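Local coordinates for FrpC operon protein (Neisseria meningitidis, PDB 5EDF) that is an iron-regulated protein that binds the RTX protein FrpC, with a putative part in adhesion and an otherwise undefined function, at residues P11-G14 / F15-T18; F87-F90 / L91-L95; G115-L118 / L119-V123. All blocks are in the same frame, centred on the assembly; numbering follows the deposited sequence. Where two conformers were deposited one is given.

Contact 1 of 3, residues P11-G14 / F15-T18; sequences PMTG and FEHT
Glu-16 folds its carboxylate back over residues Met-12 (a selenomethionine) to Gly-14, where three consecutive backbone N-H groups converge on its two oxygens. Two of these bonds fall on one oxygen: Glu-16 OE2 accepts from Met-12 N at 2.8 Å and, along a much straighter path of 167°, from Thr-13 N. The two donors approach from opposite faces of the carboxylate plane. Glu-16 OE1 accepts from Gly-14 N at 3.0 Å. All three meet the carboxylate on its syn side, each somewhat out of plane. The bend at chi2 of Glu-16 (90°) turns its end back toward the preceding residues, and three bonds then fix its rotation; so many donors would probably stabilise the negative charge.

A fourth bond, from backbone to hydroxyl, makes an ST turn: Phe-15 N donates to Thr-13 OG1 at 3.1 Å. Gly-14, between them, has a positive phi (97°), which glycine accommodates readily.

Van der Waals contact is lighter. CB of Pro-11 lies 3.7 Å from Glu-16 OE1, and the Phe-15 ring lies obliquely beside the Thr-13/Gly-14 peptide, Phe-15 CD2 being 3.5 Å from Thr-13 O.

The turn leads into strand 18-23. Glu-16 and Pro-11 rest on Tyr-32, Phe-15 touches Pro-31 at the end of strand 26-31, and Gln-81, shortly before helix 84-93, bonds to Pro-11 and Met-12.

Contact 2 of 3, residues F87-F90 / L91-L95; sequences FIQF and LRDGL
Gln-89 reaches along the helix to Asp-93, one turn on, and its NE2 donates to Asp-93 OD1 at 2.9 Å. The acceptor lies close to the amide plane, yet the bond comes down on the carboxylate from above, and the two flat groups are 35° apart. Leaving anti to its own N (chi1 -179°) and then bending at chi2, the glutamine chain brings its amide back toward the acid. On the opposite face of the carboxylate plane Asp-93 OD1 receives Leu-95 N at 3.0 Å, so a side-chain amide and a backbone N-H grip OD1 between them.

That second bond makes Asp-93 the head of an Asx turn, set near the C-terminal end of helix 84-93. Gly-94, with a phi of 78°, is the first residue to leave helical geometry, and its N still reaches back to Phe-90 O at 2.8 Å.

Farther out, Ile-88 and Arg-92 run side by side, Ile-88 CG2 meeting the guanidinium at its edge, 3.5 Å from Arg-92 NE. Leu-91 CD2 comes within 4.0 Å of Phe-90 CD2, the two side chains slanting across each other.

Behind these, the main chain sets the spacing: Asp-93 N bonds to Gln-89 O at 3.1 Å, and Leu-91 N to Phe-87 O at 2.8 Å. Phe-87 and Phe-90 are buried against Val-98 of strand 98-105; Phe-87 also touches Tyr-66, and Phe-90 Ser-64, of strand 61-70.

Contact 3 of 3, residues G115-L118 / L119-V123; sequences GERL and LTYGV
Arg-117 sets its CG over one face of the Tyr-121 ring, toward the rim, 4.1 Å from the ring centroid in a CH-pi contact. Its guanidinium then stands almost perpendicular to that ring (89°) and meets the phenol with its edge. There Arg-117 NE donates to Tyr-121 OH at 3.0 Å, the hydroxyl lying near the guanidinium plane. The chain starts anti to the backbone N (chi1 176°) and runs extended to NE, a course that carries the same side chain from the ring's face to its hydroxyl.

The C-terminal end of helix 114-120 is a Schellman motif. Gly-122 takes a positive phi (91°); Val-123 N bonds back to Leu-118 O at 3.1 Å and Gly-122 N to Leu-119 O, also at 3.1 Å, while CB of Val-123 packs 4.0 Å from CB of Leu-118.

Thr-120 is turned differently: Thr-120 OG1 donates to Arg-117 O at 2.8 Å, in the carbonyl plane and on a lone pair. Arg-117 O also lies over a face of the Tyr-121 ring, 3.5 Å from Tyr-121 CG. Leu-118 and Val-123 both rest on Tyr-136 of strand 133-138, and Leu-118 reaches on to Tyr-152 and Ile-154 of strand 150-155.

The three contacts show one principle in different settings: polar groups near a change of chain direction are bonded by residues a few positions away. In contact 1 a carboxylate gathers backbone N-H groups ahead of a strand; contacts 2 and 3 close helices that pack toward opposite ends of the large antiparallel sheet. Contacts 1 and 2 are neighbours, about 20 Å between centres and about 8 Å at their nearest atoms. Contact 3 lies across the chain's centre, about 45 Å from contact 1 and about 39 Å from contact 2, both between centres. The azide pocket includes Met-114, immediately before contact 3, whereas a sodium ion lies about 12 Å from the Leu-91 side chain of contact 2.

Contact 1 of 3, residues P11-G14 / F15-T18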
ATOM      1  N   PRO A  11       6.142 -13.687  15.425  1.00 13.99           N
ATOM      2  CA  PRO A  11       4.774 -14.144  15.262  1.00 13.65           C
ATOM      3  C   PRO A  11       4.615 -15.530  14.626  1.00 14.00           C
ATOM      4  O   PRO A  11       5.433 -15.939  13.794  1.00 15.54           O
ATOM      5  CB  PRO A  11       4.123 -13.078  14.341  1.00 14.38           C
ATOM      6  CG  PRO A  11       5.074 -11.933  14.304  1.00 13.79           C
ATOM      7  CD  PRO A  11       6.431 -12.502  14.603  1.00 14.20           C
HETATM    8  N   MSE A  12       3.562 -16.248  15.044  1.00 14.66           N
HETATM    9  CA  MSE A  12       3.107 -17.397  14.282  0.50 13.39           C
HETATM   10  C   MSE A  12       2.033 -17.007  13.260  1.00 14.67           C
HETATM   11  O   MSE A  12       2.121 -17.387  12.097  1.00 15.04           O
HETATM   12  CB  MSE A  12       2.624 -18.546  15.179  0.50 14.50           C
HETATM   13  CG  MSE A  12       2.145 -19.734  14.383  0.50 16.31           C
HETATM   14 SE   MSE A  12       1.426 -21.100  15.516  0.50 18.30          SE
HETATM   15  CE  MSE A  12      -0.041 -20.210  16.307  0.50 19.33           C
ATOM     16  N   THR A  13       1.024 -16.263  13.697  1.00 14.49           N
ATOM     17  CA  THR A  13      -0.022 -15.768  12.829  1.00 15.37           C
ATOM     18  C   THR A  13       0.129 -14.275  12.503  1.00 14.14           C
ATOM     19  O   THR A  13      -0.411 -13.828  11.477  1.00 14.37           O
ATOM     20  CB  THR A  13      -1.401 -15.899  13.473  1.00 14.94           C
ATOM     21  OG1 THR A  13      -1.485 -15.013  14.598  1.00 15.31           O
ATOM     22  CG2 THR A  13      -1.688 -17.342  13.904  1.00 16.96           C
ATOM     23  N   GLY A  14       0.773 -13.509  13.363  1.00 13.03           N
ATOM     24  CA  GLY A  14       0.844 -12.038  13.219  1.00 12.72           C
ATOM     25  C   GLY A  14      -0.172 -11.283  14.030  1.00 13.88           C
ATOM     26  O   GLY A  14      -0.088 -10.064  14.113  1.00 12.79           O
ATOM     27  N   PHE A  15      -1.091 -11.989  14.665  1.00 12.72           N
ATOM     28  CA  PHE A  15      -2.181 -11.372  15.430  1.00 12.36           C
ATOM     29  C   PHE A  15      -2.074 -11.552  16.939  1.00 14.30           C
ATOM     30  O   PHE A  15      -2.939 -11.104  17.675  1.00 15.99           O
ATOM     31  CB  PHE A  15      -3.532 -11.922  14.919  1.00 14.41           C
ATOM     32  CG  PHE A  15      -3.808 -11.569  13.486  1.00 14.72           C
ATOM     33  CD1 PHE A  15      -4.285 -10.296  13.157  1.00 16.66           C
ATOM     34  CD2 PHE A  15      -3.495 -12.436  12.464  1.00 15.74           C
ATOM     35  CE1 PHE A  15      -4.504  -9.955  11.811  1.00 18.06           C
ATOM     36  CE2 PHE A  15      -3.699 -12.071  11.132  1.00 16.54           C
ATOM     37  CZ  PHE A  15      -4.185 -10.840  10.831  1.00 16.44           C
ATOM     38  N   GLU A  16      -0.978 -12.159  17.414  1.00 13.94           N
ATOM     39  CA  GLU A  16      -0.878 -12.500  18.823  1.00 14.52           C
ATOM     40  C   GLU A  16      -0.727 -11.296  19.724  1.00 14.32           C
ATOM     41  O   GLU A  16      -1.026 -11.387  20.896  1.00 18.07           O
ATOM     42  CB  GLU A  16       0.325 -13.416  19.056  1.00 15.70           C
ATOM     43  CG  GLU A  16       0.265 -14.749  18.373  1.00 14.29           C
ATOM     44  CD  GLU A  16       0.870 -14.805  16.971  1.00 15.89           C
ATOM     45  OE1 GLU A  16       1.089 -13.772  16.292  1.00 14.07           O
ATOM     46  OE2 GLU A  16       1.154 -15.931  16.523  1.00 16.24           O
ATOM     47  N   HIS A  17      -0.188 -10.208  19.187  1.00 13.68           N
ATOM     48  CA  HIS A  17       0.020  -8.977  19.896  1.00 14.00           C
ATOM     49  C   HIS A  17      -0.320  -7.832  19.003  1.00 14.18           C
ATOM     50  O   HIS A  17      -0.338  -7.988  17.764  1.00 14.65           O
ATOM     51  CB  HIS A  17       1.499  -8.830  20.278  1.00 14.88           C
ATOM     52  CG  HIS A  17       1.938  -9.828  21.273  1.00 17.51           C
ATOM     53  ND1 HIS A  17       1.628  -9.682  22.606  1.00 21.08           N
ATOM     54  CD2 HIS A  17       2.620 -10.982  21.148  1.00 17.33           C
ATOM     55  CE1 HIS A  17       2.122 -10.714  23.267  1.00 21.88           C
ATOM     56  NE2 HIS A  17       2.737 -11.516  22.416  1.00 20.91           N
ATOM     57  N   THR A  18      -0.625  -6.710  19.617  1.00 15.73           N
ATOM     58  CA  THR A  18      -0.804  -5.453  18.918  1.00 13.85           C
ATOM     59  C   THR A  18       0.170  -4.426  19.480  1.00 14.29           C
ATOM     60  O   THR A  18       0.673  -4.557  20.606  1.00 14.97           O
ATOM     61  CB  THR A  18      -2.213  -4.934  19.048  1.00 15.87           C
ATOM     62  OG1 THR A  18      -2.502  -4.712  20.436  1.00 17.81           O
ATOM     63  CG2 THR A  18      -3.275  -5.909  18.484  1.00 16.60           C
TER

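Contact 2 of 3, residues F87-F90 / L91-L95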
ATOM      1  N   PHE A  87       9.331 -12.374   4.054  1.00 14.36           N
ATOM      2  CA  PHE A  87       9.731 -11.257   4.918  1.00 14.43           C
ATOM      3  C   PHE A  87      11.217 -11.238   5.232  1.00 15.05           C
ATOM      4  O   PHE A  87      11.817 -10.162   5.299  1.00 16.87           O
ATOM      5  CB  PHE A  87       8.923 -11.247   6.212  1.00 13.72           C
ATOM      6  CG  PHE A  87       7.533 -10.719   6.046  1.00 12.35           C
ATOM      7  CD1 PHE A  87       7.311  -9.358   6.089  1.00 12.72           C
ATOM      8  CD2 PHE A  87       6.431 -11.553   5.847  1.00 11.45           C
ATOM      9  CE1 PHE A  87       6.035  -8.841   5.963  1.00 12.50           C
ATOM     10  CE2 PHE A  87       5.148 -11.022   5.696  1.00 13.23           C
ATOM     11  CZ  PHE A  87       4.938  -9.705   5.752  1.00 12.24           C
ATOM     12  N   ILE A  88      11.830 -12.403   5.426  0.50 14.92           N
ATOM     13  CA  ILE A  88      13.265 -12.439   5.696  0.50 15.39           C
ATOM     14  C   ILE A  88      14.048 -11.894   4.498  0.50 16.83           C
ATOM     15  O   ILE A  88      14.975 -11.113   4.660  0.50 18.17           O
ATOM     16  CB  ILE A  88      13.739 -13.862   6.037  0.50 15.67           C
ATOM     17  CG1 ILE A  88      13.219 -14.227   7.421  0.50 18.98           C
ATOM     18  CG2 ILE A  88      15.247 -13.948   5.984  0.50 16.09           C
ATOM     19  CD1 ILE A  88      13.283 -15.655   7.749  0.50 16.82           C
ATOM     20  N   GLN A  89      13.685 -12.317   3.295  1.00 15.22           N
ATOM     21  CA  GLN A  89      14.282 -11.765   2.101  1.00 16.01           C
ATOM     22  C   GLN A  89      14.083 -10.245   1.999  1.00 16.28           C
ATOM     23  O   GLN A  89      14.998  -9.483   1.695  1.00 18.50           O
ATOM     24  CB  GLN A  89      13.751 -12.496   0.869  1.00 16.00           C
ATOM     25  CG  GLN A  89      14.349 -12.010  -0.451  1.00 17.52           C
ATOM     26  CD  GLN A  89      15.783 -12.406  -0.606  1.00 17.83           C
ATOM     27  OE1 GLN A  89      16.088 -13.597  -0.728  1.00 21.78           O
ATOM     28  NE2 GLN A  89      16.686 -11.416  -0.608  1.00 25.06           N
ATOM     29  N   PHE A  90      12.860  -9.811   2.247  1.00 15.69           N
ATOM     30  CA  PHE A  90      12.517  -8.392   2.236  1.00 16.35           C
ATOM     31  C   PHE A  90      13.374  -7.607   3.219  1.00 17.29           C
ATOM     32  O   PHE A  90      13.873  -6.542   2.896  1.00 18.72           O
ATOM     33  CB  PHE A  90      11.026  -8.292   2.577  1.00 17.12           C
ATOM     34  CG  PHE A  90      10.572  -6.936   3.027  1.00 17.61           C
ATOM     35  CD1 PHE A  90      10.344  -5.941   2.126  1.00 17.59           C
ATOM     36  CD2 PHE A  90      10.348  -6.693   4.373  1.00 17.81           C
ATOM     37  CE1 PHE A  90       9.908  -4.694   2.569  1.00 17.02           C
ATOM     38  CE2 PHE A  90       9.914  -5.444   4.799  1.00 17.47           C
ATOM     39  CZ  PHE A  90       9.708  -4.468   3.897  1.00 18.77           C
ATOM     40  N   LEU A  91      13.563  -8.146   4.405  1.00 16.48           N
ATOM     41  CA  LEU A  91      14.373  -7.443   5.393  1.00 19.03           C
ATOM     42  C   LEU A  91      15.867  -7.387   5.021  1.00 19.40           C
ATOM     43  O   LEU A  91      16.580  -6.463   5.423  1.00 26.96           O
ATOM     44  CB  LEU A  91      14.157  -8.030   6.785  1.00 18.56           C
ATOM     45  CG  LEU A  91      12.779  -7.798   7.407  1.00 20.52           C
ATOM     46  CD1 LEU A  91      12.636  -8.584   8.700  1.00 24.64           C
ATOM     47  CD2 LEU A  91      12.591  -6.307   7.664  1.00 24.40           C
ATOM     48  N   ARG A  92      16.324  -8.321   4.201  1.00 21.54           N
ATOM     49  CA  ARG A  92      17.700  -8.300   3.742  1.00 23.54           C
ATOM     50  C   ARG A  92      17.965  -7.283   2.650  1.00 26.33           C
ATOM     51  O   ARG A  92      18.907  -6.516   2.751  1.00 28.52           O
ATOM     52  CB  ARG A  92      18.101  -9.687   3.254  1.00 27.37           C
ATOM     53  CG  ARG A  92      18.123 -10.690   4.365  1.00 36.45           C
ATOM     54  CD  ARG A  92      18.516 -12.049   3.899  1.00 43.11           C
ATOM     55  NE  ARG A  92      18.508 -13.028   4.989  1.00 44.50           N
ATOM     56  CZ  ARG A  92      19.499 -13.205   5.858  1.00 51.52           C
ATOM     57  NH1 ARG A  92      20.614 -12.471   5.790  1.00 54.01           N
ATOM     58  NH2 ARG A  92      19.380 -14.133   6.805  1.00 56.05           N
ATOM     59  N   ASP A  93      17.160  -7.287   1.597  1.00 24.08           N
ATOM     60  CA  ASP A  93      17.419  -6.373   0.473  1.00 28.73           C
ATOM     61  C   ASP A  93      16.196  -5.770  -0.201  1.00 26.80           C
ATOM     62  O   ASP A  93      16.315  -5.133  -1.255  1.00 29.97           O
ATOM     63  CB  ASP A  93      18.313  -7.052  -0.567  1.00 27.20           C
ATOM     64  CG  ASP A  93      17.667  -8.261  -1.216  1.00 27.35           C
ATOM     65  OD1 ASP A  93      16.493  -8.529  -0.940  1.00 23.94           O
ATOM     66  OD2 ASP A  93      18.352  -8.947  -2.023  1.00 28.89           O
ATOM     67  N   GLY A  94      15.037  -5.951   0.405  1.00 24.41           N
ATOM     68  CA  GLY A  94      13.788  -5.445  -0.153  1.00 25.09           C
ATOM     69  C   GLY A  94      13.182  -6.237  -1.304  1.00 26.28           C
ATOM     70  O   GLY A  94      12.055  -5.926  -1.716  1.00 28.57           O
ATOM     71  N   LEU A  95      13.871  -7.274  -1.785  1.00 26.67           N
ATOM     72  CA  LEU A  95      13.556  -7.910  -3.075  1.00 25.27           C
ATOM     73  C   LEU A  95      12.681  -9.164  -2.924  1.00 23.12           C
ATOM     74  O   LEU A  95      13.093 -10.291  -3.169  1.00 23.21           O
ATOM     75  CB  LEU A  95      14.815  -8.195  -3.878  1.00 30.18           C
ATOM     76  CG  LEU A  95      15.685  -6.978  -4.219  1.00 29.94           C
ATOM     77  CD1 LEU A  95      16.793  -7.428  -5.132  1.00 33.01           C
ATOM     78  CD2 LEU A  95      14.890  -5.811  -4.859  1.00 34.16           C
TER

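Contact 3 of 3, residues G115-L118 / L119-V123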
ATOM      1  N   GLY A 115      -9.502  14.344 -12.563  1.00 18.62           N
ATOM      2  CA  GLY A 115      -9.908  13.836 -13.857  1.00 17.71           C
ATOM      3  C   GLY A 115     -10.066  14.905 -14.917  1.00 19.59           C
ATOM      4  O   GLY A 115      -9.672  14.719 -16.067  1.00 18.68           O
ATOM      5  N   GLU A 116     -10.612  16.051 -14.525  1.00 20.36           N
ATOM      6  CA  GLU A 116     -10.713  17.219 -15.420  1.00 21.51           C
ATOM      7  C   GLU A 116      -9.336  17.639 -15.902  1.00 20.65           C
ATOM      8  O   GLU A 116      -9.146  17.962 -17.074  1.00 20.32           O
ATOM      9  CB  GLU A 116     -11.397  18.382 -14.689  1.00 29.44           C
ATOM     10  CG  GLU A 116     -12.861  18.122 -14.385  1.00 37.48           C
ATOM     11  CD  GLU A 116     -13.445  19.068 -13.358  1.00 47.53           C
ATOM     12  OE1 GLU A 116     -13.247  20.299 -13.494  1.00 46.96           O
ATOM     13  OE2 GLU A 116     -14.115  18.570 -12.423  1.00 48.98           O
ATOM     14  N   ARG A 117      -8.364  17.627 -14.991  1.00 19.10           N
ATOM     15  CA  ARG A 117      -7.011  18.019 -15.332  1.00 20.21           C
ATOM     16  C   ARG A 117      -6.473  17.022 -16.351  1.00 17.14           C
ATOM     17  O   ARG A 117      -5.885  17.391 -17.375  1.00 18.36           O
ATOM     18  CB  ARG A 117      -6.130  18.053 -14.088  1.00 21.35           C
ATOM     19  CG  ARG A 117      -4.640  18.368 -14.300  1.00 31.04           C
ATOM     20  CD  ARG A 117      -3.864  18.267 -12.958  1.00 35.95           C
ATOM     21  NE  ARG A 117      -2.404  18.235 -13.131  1.00 39.99           N
ATOM     22  CZ  ARG A 117      -1.520  17.871 -12.197  1.00 46.76           C
ATOM     23  NH1 ARG A 117      -1.919  17.491 -10.983  1.00 48.66           N
ATOM     24  NH2 ARG A 117      -0.218  17.873 -12.481  1.00 43.35           N
ATOM     25  N   LEU A 118      -6.664  15.738 -16.089  1.00 16.43           N
ATOM     26  CA  LEU A 118      -6.198  14.710 -17.019  1.00 15.51           C
ATOM     27  C   LEU A 118      -6.777  14.932 -18.415  1.00 15.92           C
ATOM     28  O   LEU A 118      -6.048  14.832 -19.390  1.00 15.72           O
ATOM     29  CB  LEU A 118      -6.572  13.317 -16.528  1.00 13.81           C
ATOM     30  CG  LEU A 118      -5.843  12.791 -15.319  1.00 14.85           C
ATOM     31  CD1 LEU A 118      -6.353  11.431 -14.882  1.00 15.25           C
ATOM     32  CD2 LEU A 118      -4.326  12.711 -15.581  1.00 17.03           C
ATOM     33  N   LEU A 119      -8.070  15.227 -18.522  1.00 15.26           N
ATOM     34  CA  LEU A 119      -8.655  15.476 -19.813  1.00 16.74           C
ATOM     35  C   LEU A 119      -7.991  16.657 -20.529  1.00 17.57           C
ATOM     36  O   LEU A 119      -7.755  16.584 -21.743  1.00 17.94           O
ATOM     37  CB  LEU A 119     -10.151  15.656 -19.661  1.00 18.00           C
ATOM     38  CG  LEU A 119     -10.916  14.434 -19.165  1.00 19.79           C
ATOM     39  CD1 LEU A 119     -12.343  14.815 -18.784  1.00 29.21           C
ATOM     40  CD2 LEU A 119     -10.913  13.319 -20.188  1.00 24.62           C
ATOM     41  N   THR A 120      -7.677  17.721 -19.782  1.00 17.85           N
ATOM     42  CA  THR A 120      -7.038  18.898 -20.395  1.00 17.48           C
ATOM     43  C   THR A 120      -5.651  18.538 -20.938  1.00 17.71           C
ATOM     44  O   THR A 120      -5.175  19.166 -21.876  1.00 20.68           O
ATOM     45  CB  THR A 120      -6.951  20.140 -19.466  1.00 24.24           C
ATOM     46  OG1 THR A 120      -6.003  19.945 -18.407  1.00 24.11           O
ATOM     47  CG2 THR A 120      -8.299  20.504 -18.866  1.00 23.41           C
ATOM     48  N   TYR A 121      -5.041  17.505 -20.380  1.00 16.25           N
ATOM     49  CA  TYR A 121      -3.719  17.062 -20.768  1.00 15.23           C
ATOM     50  C   TYR A 121      -3.725  16.095 -21.947  1.00 16.06           C
ATOM     51  O   TYR A 121      -2.654  15.751 -22.443  1.00 19.39           O
ATOM     52  CB  TYR A 121      -3.008  16.390 -19.584  1.00 17.57           C
ATOM     53  CG  TYR A 121      -2.516  17.267 -18.478  1.00 20.22           C
ATOM     54  CD1 TYR A 121      -2.724  18.647 -18.484  1.00 17.94           C
ATOM     55  CD2 TYR A 121      -1.809  16.714 -17.408  1.00 22.09           C
ATOM     56  CE1 TYR A 121      -2.241  19.452 -17.461  1.00 25.29           C
ATOM     57  CE2 TYR A 121      -1.331  17.493 -16.405  1.00 23.71           C
ATOM     58  CZ  TYR A 121      -1.540  18.867 -16.427  1.00 27.47           C
ATOM     59  OH  TYR A 121      -1.043  19.631 -15.388  1.00 27.44           O
ATOM     60  N   GLY A 122      -4.903  15.670 -22.430  1.00 14.92           N
ATOM     61  CA  GLY A 122      -4.963  14.698 -23.515  1.00 14.81           C
ATOM     62  C   GLY A 122      -5.011  13.254 -23.076  1.00 15.59           C
ATOM     63  O   GLY A 122      -4.877  12.360 -23.909  1.00 17.80           O
ATOM     64  N   VAL A 123      -5.237  13.021 -21.790  1.00 14.65           N
ATOM     65  CA  VAL A 123      -5.477  11.677 -21.252  1.00 16.23           C
ATOM     66  C   VAL A 123      -6.971  11.436 -21.417  1.00 20.04           C
ATOM     67  O   VAL A 123      -7.784  12.377 -21.351  1.00 23.43           O
ATOM     68  CB  VAL A 123      -5.051  11.622 -19.807  1.00 15.10           C
ATOM     69  CG1 VAL A 123      -5.327  10.256 -19.181  1.00 16.11           C
ATOM     70  CG2 VAL A 123      -3.548  11.975 -19.710  1.00 14.23           C
TER